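Glutaredoxin-like protein NrdH (Escherichia coli, PDB 1H75) probably carries electrons to the NrdEF ribonucleotide reductase system, as a glutaredoxin-like protein working through a redox-active disulfide. Local coordinates at residues Arg24-Glu29 against Asn70-Ala75; Phe48-Val53 against Ser60-Arg65. One frame throughout, in Å; residues are numbered along the deposited sequence.

Interaction 1 (Arg24-Glu29 against Asn70-Ala75); sequences RGFDFE and NRLHPA
Phe-26 drives the edge of its ring at the face of the His-73 imidazole. The centroids lie 5.0 Å apart and the planes stand at 75°, the signature of an offset edge-to-face (T-shaped) pair; Phe-26 CZ and CE2 lead, CZ coming within 3.5 Å of His-73 ND1. The same rim reaches Leu-72, where Phe-26 CE1 meets CB at 3.6 Å. The Phe-26 ring is also sandwiched between Arg-24 CB on one face and the Leu-72 carbonyl oxygen on the other, both offset toward the rim. Beside this pair, Arg-24 donates from NE to Asn-70 OD1 at 2.8 Å, with an N-H...O angle of 153°. The oxygen lies close to the guanidinium plane, and the donor sits almost in line with the amide C=O. A weak second bond from Arg-24 NH2 reaches the same oxygen at 3.1 Å, so OD1 bridges two donors on one edge of the guanidinium. The Arg-24 chain runs extended from CG to NE (chi3 170°), which carries its head past His-73 to the asparagine.

Farther out, Arg-24 NH1 bonds back to Ala-20 O. Behind these residues, Gly-25, with positive phi, is the C-prime residue of the Schellman motif ending helix 12-23, and Leu-72 packs inward on Met-21, Ile-3 and Trp-61. The contact therefore ties the end of that helix to the chain leaving helix 66-69. Its polar part pairs a charged donor with a neutral amide oxygen, so the arginine's charge is not neutralised by Asn-70 and would probably disfavour protonation of nearby His-73.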
ATOM      1  N   ARG A  24       7.719   0.736  11.782  1.00 17.89           N
ATOM      2  CA  ARG A  24       8.748  -0.287  11.540  1.00 17.27           C
ATOM      3  C   ARG A  24       9.966   0.221  10.789  1.00 17.83           C
ATOM      4  O   ARG A  24      10.837  -0.562  10.378  1.00 17.14           O
ATOM      5  CB  ARG A  24       8.130  -1.454  10.779  1.00 18.96           C
ATOM      6  CG  ARG A  24       7.014  -2.164  11.544  1.00 18.96           C
ATOM      7  CD  ARG A  24       6.178  -3.002  10.585  1.00 21.55           C
ATOM      8  NE  ARG A  24       5.246  -3.895  11.275  1.00 23.21           N
ATOM      9  CZ  ARG A  24       4.162  -3.496  11.927  1.00 22.57           C
ATOM     10  NH1 ARG A  24       3.854  -2.205  11.991  1.00 23.52           N
ATOM     11  NH2 ARG A  24       3.380  -4.397  12.517  1.00 26.45           N
ATOM     12  N   GLY A  25      10.019   1.532  10.592  1.00 16.68           N
ATOM     13  CA  GLY A  25      11.141   2.135   9.894  1.00 17.09           C
ATOM     14  C   GLY A  25      11.263   1.780   8.419  1.00 18.54           C
ATOM     15  O   GLY A  25      12.372   1.735   7.877  1.00 19.43           O
ATOM     16  N   PHE A  26      10.134   1.532   7.757  1.00 18.34           N
ATOM     17  CA  PHE A  26      10.156   1.206   6.329  1.00 17.55           C
ATOM     18  C   PHE A  26      10.111   2.458   5.442  1.00 19.47           C
ATOM     19  O   PHE A  26       9.497   3.459   5.792  1.00 20.41           O
ATOM     20  CB  PHE A  26       8.943   0.347   5.920  1.00 15.62           C
ATOM     21  CG  PHE A  26       8.849  -0.991   6.610  1.00 15.15           C
ATOM     22  CD1 PHE A  26       7.664  -1.718   6.547  1.00 17.43           C
ATOM     23  CD2 PHE A  26       9.926  -1.529   7.299  1.00 16.54           C
ATOM     24  CE1 PHE A  26       7.553  -2.959   7.157  1.00 15.31           C
ATOM     25  CE2 PHE A  26       9.822  -2.779   7.918  1.00 16.74           C
ATOM     26  CZ  PHE A  26       8.642  -3.491   7.849  1.00 15.54           C
ATOM     27  N   ASP A  27      10.772   2.400   4.294  1.00 20.49           N
ATOM     28  CA  ASP A  27      10.710   3.524   3.369  1.00 20.54           C
ATOM     29  C   ASP A  27       9.682   3.122   2.333  1.00 19.98           C
ATOM     30  O   ASP A  27       9.675   1.986   1.884  1.00 19.29           O
ATOM     31  CB  ASP A  27      12.054   3.767   2.687  1.00 23.73           C
ATOM     32  CG  ASP A  27      13.089   4.303   3.645  1.00 26.84           C
ATOM     33  OD1 ASP A  27      12.798   5.291   4.351  1.00 29.88           O
ATOM     34  OD2 ASP A  27      14.192   3.730   3.696  1.00 31.99           O
ATOM     35  N   PHE A  28       8.804   4.051   1.968  1.00 17.94           N
ATOM     36  CA  PHE A  28       7.784   3.756   0.968  1.00 19.49           C
ATOM     37  C   PHE A  28       7.369   5.018   0.247  1.00 20.29           C
ATOM     38  O   PHE A  28       7.647   6.129   0.704  1.00 20.47           O
ATOM     39  CB  PHE A  28       6.551   3.123   1.625  1.00 18.29           C
ATOM     40  CG  PHE A  28       5.977   3.944   2.736  1.00 19.72           C
ATOM     41  CD1 PHE A  28       5.031   4.929   2.475  1.00 19.30           C
ATOM     42  CD2 PHE A  28       6.423   3.776   4.039  1.00 19.56           C
ATOM     43  CE1 PHE A  28       4.541   5.734   3.499  1.00 20.75           C
ATOM     44  CE2 PHE A  28       5.943   4.577   5.075  1.00 21.82           C
ATOM     45  CZ  PHE A  28       5.003   5.557   4.808  1.00 22.19           C
ATOM     46  N   GLU A  29       6.720   4.834  -0.895  1.00 21.74           N
ATOM     47  CA  GLU A  29       6.213   5.940  -1.682  1.00 22.63           C
ATOM     48  C   GLU A  29       4.701   5.816  -1.655  1.00 22.51           C
ATOM     49  O   GLU A  29       4.154   4.718  -1.496  1.00 21.58           O
ATOM     50  CB  GLU A  29       6.728   5.881  -3.128  1.00 25.22           C
ATOM     51  CG  GLU A  29       6.458   4.578  -3.869  1.00 31.33           C
ATOM     52  CD  GLU A  29       6.898   4.633  -5.330  1.00 34.55           C
ATOM     53  OE1 GLU A  29       7.674   5.547  -5.685  1.00 37.80           O
ATOM     54  OE2 GLU A  29       6.481   3.754  -6.120  1.00 35.61           O
ATOM     55  N   ASN A  70       4.211  -7.073   7.929  1.00 16.44           N
ATOM     56  CA  ASN A  70       5.307  -7.723   8.619  1.00 16.94           C
ATOM     57  C   ASN A  70       6.176  -8.536   7.681  1.00 17.61           C
ATOM     58  O   ASN A  70       7.308  -8.867   8.032  1.00 19.17           O
ATOM     59  CB  ASN A  70       4.785  -8.589   9.767  1.00 17.77           C
ATOM     60  CG  ASN A  70       4.472  -7.772  10.993  1.00 19.77           C
ATOM     61  OD1 ASN A  70       4.938  -6.633  11.127  1.00 21.44           O
ATOM     62  ND2 ASN A  70       3.692  -8.337  11.902  1.00 21.05           N
ATOM     63  N   ARG A  71       5.669  -8.846   6.486  1.00 14.67           N
ATOM     64  CA  ARG A  71       6.488  -9.589   5.530  1.00 15.25           C
ATOM     65  C   ARG A  71       7.488  -8.682   4.809  1.00 15.71           C
ATOM     66  O   ARG A  71       8.294  -9.161   4.015  1.00 17.27           O
ATOM     67  CB  ARG A  71       5.604 -10.319   4.515  1.00 16.06           C
ATOM     68  CG  ARG A  71       4.772 -11.414   5.177  1.00 17.63           C
ATOM     69  CD  ARG A  71       4.054 -12.277   4.150  1.00 20.81           C
ATOM     70  NE  ARG A  71       5.010 -12.843   3.207  1.00 20.42           N
ATOM     71  CZ  ARG A  71       4.683 -13.459   2.077  1.00 22.74           C
ATOM     72  NH1 ARG A  71       3.413 -13.599   1.735  1.00 22.50           N
ATOM     73  NH2 ARG A  71       5.644 -13.921   1.280  1.00 23.95           N
ATOM     74  N   LEU A  72       7.437  -7.385   5.100  1.00 15.48           N
ATOM     75  CA  LEU A  72       8.339  -6.412   4.487  1.00 15.55           C
ATOM     76  C   LEU A  72       9.621  -6.138   5.294  1.00 15.86           C
ATOM     77  O   LEU A  72      10.433  -5.309   4.885  1.00 17.09           O
ATOM     78  CB  LEU A  72       7.603  -5.082   4.276  1.00 16.30           C
ATOM     79  CG  LEU A  72       6.327  -5.199   3.430  1.00 17.81           C
ATOM     80  CD1 LEU A  72       5.715  -3.815   3.258  1.00 18.96           C
ATOM     81  CD2 LEU A  72       6.643  -5.831   2.081  1.00 20.03           C
ATOM     82  N   HIS A  73       9.803  -6.811   6.430  1.00 17.25           N
ATOM     83  CA  HIS A  73      11.005  -6.577   7.232  1.00 15.85           C
ATOM     84  C   HIS A  73      12.216  -6.934   6.395  1.00 18.12           C
ATOM     85  O   HIS A  73      12.222  -7.918   5.662  1.00 18.96           O
ATOM     86  CB  HIS A  73      10.968  -7.361   8.555  1.00 15.11           C
ATOM     87  CG  HIS A  73      10.131  -6.702   9.609  1.00 15.28           C
ATOM     88  ND1 HIS A  73      10.422  -5.452  10.110  1.00 16.80           N
ATOM     89  CD2 HIS A  73       8.991  -7.100  10.228  1.00 14.53           C
ATOM     90  CE1 HIS A  73       9.497  -5.104  10.986  1.00 16.66           C
ATOM     91  NE2 HIS A  73       8.620  -6.087  11.075  1.00 16.78           N
ATOM     92  N   PRO A  74      13.270  -6.130   6.502  1.00 18.20           N
ATOM     93  CA  PRO A  74      14.461  -6.407   5.698  1.00 19.87           C
ATOM     94  C   PRO A  74      15.252  -7.672   6.004  1.00 20.49           C
ATOM     95  O   PRO A  74      15.374  -8.097   7.146  1.00 18.40           O
ATOM     96  CB  PRO A  74      15.293  -5.129   5.861  1.00 20.28           C
ATOM     97  CG  PRO A  74      14.963  -4.684   7.255  1.00 21.30           C
ATOM     98  CD  PRO A  74      13.446  -4.938   7.354  1.00 18.82           C
ATOM     99  N   ALA A  75      15.783  -8.272   4.946  1.00 24.62           N
ATOM    100  CA  ALA A  75      16.607  -9.469   5.083  1.00 27.83           C
ATOM    101  C   ALA A  75      17.980  -9.038   5.611  1.00 30.41           C
ATOM    102  O   ALA A  75      18.361  -7.869   5.496  1.00 30.94           O
ATOM    103  CB  ALA A  75      16.757 -10.152   3.728  1.00 28.92           C
TER

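Interaction 2 (Phe48-Val53 against Ser60-Arg65); sequences FRQLPV and SWSGFR
Phe-48 reaches the edge strand 59-62 with the rim atoms CD2, CE2 and CZ: CD2 approaches Ser-62 CB at 3.8 Å, CE2 comes near Trp-61 C and CZ meets Ser-60, whose OG is near the ring plane. Val-53 CG1, from its own segment, sits 3.7 Å above the ring centre. Shortening Phe-48 to an alanine is likely to uncover Val-53 CG1 and open a gap beside Ser-62 CB.

Packing is closest where the backbones meet. Gly-63 N donates to Pro-52 O at 2.9 Å, in the carbonyl plane, and that oxygen also receives a CA-H...O contact from Ser-62 CA at 3.1 Å. Val-53 and Ser-62 form an antiparallel non-hydrogen-bonded pair, their CA atoms 4.3 Å apart. The peptide bond before Pro-52 is cis, and the proline touches Cys-14 of the redox-active disulfide, matching the cis-proline loop of the thioredoxin fold. Pro-52 CD lies 3.9 Å from Gly-63 C, bringing the ring against the backbone as the chain leaves the strand.

On the exposed side the contact passes from backbone bonding to a side chain: Gln-50 CG stands between the backbone N and the carbonyl carbon (chi1 65°), which brings it 3.4 Å from Ser-62 OG.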
ATOM      1  N   PHE A  48      -8.276  -5.333  -7.705  1.00 14.45           N
ATOM      2  CA  PHE A  48      -8.418  -4.786  -6.375  1.00 14.59           C
ATOM      3  C   PHE A  48      -9.751  -4.075  -6.242  1.00 15.70           C
ATOM      4  O   PHE A  48     -10.227  -3.428  -7.194  1.00 16.77           O
ATOM      5  CB  PHE A  48      -7.270  -3.824  -6.103  1.00 14.57           C
ATOM      6  CG  PHE A  48      -5.955  -4.511  -6.013  1.00 14.53           C
ATOM      7  CD1 PHE A  48      -5.018  -4.401  -7.041  1.00 14.55           C
ATOM      8  CD2 PHE A  48      -5.658  -5.288  -4.899  1.00 15.03           C
ATOM      9  CE1 PHE A  48      -3.805  -5.057  -6.951  1.00 15.23           C
ATOM     10  CE2 PHE A  48      -4.456  -5.945  -4.809  1.00 15.66           C
ATOM     11  CZ  PHE A  48      -3.526  -5.830  -5.828  1.00 15.22           C
ATOM     12  N   ARG A  49     -10.347  -4.189  -5.060  1.00 16.42           N
ATOM     13  CA  ARG A  49     -11.662  -3.585  -4.813  1.00 18.21           C
ATOM     14  C   ARG A  49     -11.716  -2.715  -3.558  1.00 19.48           C
ATOM     15  O   ARG A  49     -12.770  -2.188  -3.194  1.00 18.17           O
ATOM     16  CB  ARG A  49     -12.729  -4.688  -4.720  1.00 20.66           C
ATOM     17  CG  ARG A  49     -12.699  -5.671  -5.881  1.00 23.63           C
ATOM     18  CD  ARG A  49     -14.080  -6.212  -6.293  1.00 30.56           C
ATOM     19  NE  ARG A  49     -14.944  -6.622  -5.187  1.00 30.67           N
ATOM     20  CZ  ARG A  49     -16.166  -7.124  -5.359  1.00 35.58           C
ATOM     21  NH1 ARG A  49     -16.652  -7.276  -6.584  1.00 36.95           N
ATOM     22  NH2 ARG A  49     -16.911  -7.474  -4.316  1.00 35.09           N
ATOM     23  N   GLN A  50     -10.582  -2.557  -2.886  1.00 19.03           N
ATOM     24  CA  GLN A  50     -10.548  -1.737  -1.684  1.00 19.95           C
ATOM     25  C   GLN A  50      -9.180  -1.106  -1.546  1.00 18.75           C
ATOM     26  O   GLN A  50      -8.213  -1.559  -2.163  1.00 16.87           O
ATOM     27  CB  GLN A  50     -10.842  -2.582  -0.444  1.00 22.73           C
ATOM     28  CG  GLN A  50      -9.789  -3.623  -0.170  1.00 23.92           C
ATOM     29  CD  GLN A  50      -9.975  -4.332   1.175  1.00 26.72           C
ATOM     30  OE1 GLN A  50      -9.241  -5.266   1.493  1.00 26.84           O
ATOM     31  NE2 GLN A  50     -10.953  -3.886   1.965  1.00 25.92           N
ATOM     32  N   LEU A  51      -9.104  -0.051  -0.744  1.00 18.60           N
ATOM     33  CA  LEU A  51      -7.840   0.627  -0.503  1.00 18.57           C
ATOM     34  C   LEU A  51      -7.425   0.456   0.945  1.00 17.65           C
ATOM     35  O   LEU A  51      -8.245   0.153   1.817  1.00 18.18           O
ATOM     36  CB  LEU A  51      -7.956   2.116  -0.813  1.00 19.24           C
ATOM     37  CG  LEU A  51      -8.230   2.462  -2.272  1.00 20.14           C
ATOM     38  CD1 LEU A  51      -8.645   3.918  -2.397  1.00 22.05           C
ATOM     39  CD2 LEU A  51      -6.977   2.196  -3.078  1.00 18.68           C
ATOM     40  N   PRO A  52      -6.128   0.603   1.212  1.00 17.16           N
ATOM     41  CA  PRO A  52      -5.069   0.894   0.248  1.00 14.68           C
ATOM     42  C   PRO A  52      -4.672  -0.368  -0.516  1.00 14.71           C
ATOM     43  O   PRO A  52      -5.131  -1.463  -0.213  1.00 14.01           O
ATOM     44  CB  PRO A  52      -3.915   1.322   1.149  1.00 15.73           C
ATOM     45  CG  PRO A  52      -4.100   0.367   2.328  1.00 13.77           C
ATOM     46  CD  PRO A  52      -5.584   0.471   2.580  1.00 15.32           C
ATOM     47  N   VAL A  53      -3.826  -0.191  -1.517  1.00 12.45           N
ATOM     48  CA  VAL A  53      -3.250  -1.332  -2.195  1.00 13.46           C
ATOM     49  C   VAL A  53      -1.752  -1.163  -1.975  1.00 13.38           C
ATOM     50  O   VAL A  53      -1.190  -0.083  -2.206  1.00 15.36           O
ATOM     51  CB  VAL A  53      -3.560  -1.385  -3.703  1.00 13.08           C
ATOM     52  CG1 VAL A  53      -2.701  -2.473  -4.363  1.00 14.59           C
ATOM     53  CG2 VAL A  53      -5.026  -1.731  -3.909  1.00 13.89           C
ATOM     54  N   SER A  60       1.428  -8.186  -3.137  1.00 14.07           N
ATOM     55  CA  SER A  60       0.440  -7.180  -3.518  1.00 15.09           C
ATOM     56  C   SER A  60      -0.846  -7.504  -2.782  1.00 18.01           C
ATOM     57  O   SER A  60      -1.407  -8.591  -2.955  1.00 21.19           O
ATOM     58  CB  SER A  60       0.197  -7.205  -5.029  1.00 15.75           C
ATOM     59  OG  SER A  60      -0.443  -8.403  -5.442  1.00 20.96           O
ATOM     60  N   TRP A  61      -1.312  -6.572  -1.961  1.00 13.03           N
ATOM     61  CA  TRP A  61      -2.511  -6.824  -1.196  1.00 11.10           C
ATOM     62  C   TRP A  61      -3.294  -5.542  -1.004  1.00 11.58           C
ATOM     63  O   TRP A  61      -2.784  -4.442  -1.245  1.00 11.59           O
ATOM     64  CB  TRP A  61      -2.163  -7.407   0.175  1.00 11.87           C
ATOM     65  CG  TRP A  61      -1.469  -6.470   1.124  1.00 12.40           C
ATOM     66  CD1 TRP A  61      -2.046  -5.576   1.971  1.00 10.88           C
ATOM     67  CD2 TRP A  61      -0.059  -6.365   1.325  1.00 11.40           C
ATOM     68  NE1 TRP A  61      -1.083  -4.906   2.696  1.00 11.24           N
ATOM     69  CE2 TRP A  61       0.151  -5.379   2.315  1.00 13.45           C
ATOM     70  CE3 TRP A  61       1.053  -7.016   0.764  1.00 12.59           C
ATOM     71  CZ2 TRP A  61       1.428  -5.025   2.766  1.00 11.75           C
ATOM     72  CZ3 TRP A  61       2.331  -6.666   1.214  1.00 13.77           C
ATOM     73  CH2 TRP A  61       2.511  -5.677   2.207  1.00 12.28           C
ATOM     74  N   SER A  62      -4.523  -5.703  -0.535  1.00 12.39           N
ATOM     75  CA  SER A  62      -5.392  -4.547  -0.290  1.00 12.24           C
ATOM     76  C   SER A  62      -5.921  -4.544   1.139  1.00 12.90           C
ATOM     77  O   SER A  62      -5.932  -5.579   1.791  1.00 14.15           O
ATOM     78  CB  SER A  62      -6.569  -4.552  -1.269  1.00 11.75           C
ATOM     79  OG  SER A  62      -7.370  -5.725  -1.158  1.00 13.74           O
ATOM     80  N   GLY A  63      -6.367  -3.375   1.599  1.00 15.12           N
ATOM     81  CA  GLY A  63      -6.881  -3.241   2.959  1.00 16.32           C
ATOM     82  C   GLY A  63      -5.739  -3.143   3.949  1.00 17.80           C
ATOM     83  O   GLY A  63      -4.577  -3.217   3.549  1.00 16.78           O
ATOM     84  N   PHE A  64      -6.063  -2.941   5.227  1.00 17.12           N
ATOM     85  CA  PHE A  64      -5.052  -2.866   6.282  1.00 17.81           C
ATOM     86  C   PHE A  64      -4.714  -4.302   6.681  1.00 15.80           C
ATOM     87  O   PHE A  64      -5.552  -5.033   7.229  1.00 16.66           O
ATOM     88  CB  PHE A  64      -5.583  -2.095   7.487  1.00 17.21           C
ATOM     89  CG  PHE A  64      -4.627  -2.069   8.657  1.00 19.37           C
ATOM     90  CD1 PHE A  64      -3.335  -1.570   8.505  1.00 20.43           C
ATOM     91  CD2 PHE A  64      -5.036  -2.518   9.911  1.00 21.94           C
ATOM     92  CE1 PHE A  64      -2.455  -1.516   9.586  1.00 22.06           C
ATOM     93  CE2 PHE A  64      -4.167  -2.468  11.000  1.00 23.18           C
ATOM     94  CZ  PHE A  64      -2.875  -1.966  10.836  1.00 22.96           C
ATOM     95  N   ARG A  65      -3.483  -4.710   6.383  1.00 14.47           N
ATOM     96  CA  ARG A  65      -3.014  -6.054   6.651  1.00 14.46           C
ATOM     97  C   ARG A  65      -1.694  -6.060   7.407  1.00 14.10           C
ATOM     98  O   ARG A  65      -0.623  -6.151   6.807  1.00 14.10           O
ATOM     99  CB  ARG A  65      -2.855  -6.816   5.334  1.00 15.26           C
ATOM    100  CG  ARG A  65      -4.184  -7.183   4.644  1.00 15.43           C
ATOM    101  CD  ARG A  65      -4.954  -8.214   5.456  1.00 15.67           C
ATOM    102  NE  ARG A  65      -4.212  -9.468   5.565  1.00 16.57           N
ATOM    103  CZ  ARG A  65      -4.231 -10.443   4.653  1.00 15.01           C
ATOM    104  NH1 ARG A  65      -4.972 -10.330   3.550  1.00 15.29           N
ATOM    105  NH2 ARG A  65      -3.473 -11.515   4.830  1.00 16.85           N
TER

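In the fold
Interaction 1 is a surface contact, its centre about 12 Å from the centre of the chain; interaction 2 is partly buried, its centre about 7 Å from the chain's centre, on the opposite side. Their centres are about 17 Å apart, interaction 2 being nested in the loop that interaction 1 closes. Side chains carry the first, through a charged donor, an amide and two aromatic rings; the second combines one backbone hydrogen bond and a strand pair with apolar cover from Phe-48, beside the redox-active disulfide. Helices 12-23 and 66-69 adjoin both: Arg-24 and Phe-26 touch Ile-69, as do Trp-61 and Phe-64. Direct apolar contact, Leu-72 CD1 to Trp-61 CH2 at 3.9 Å, joins the two.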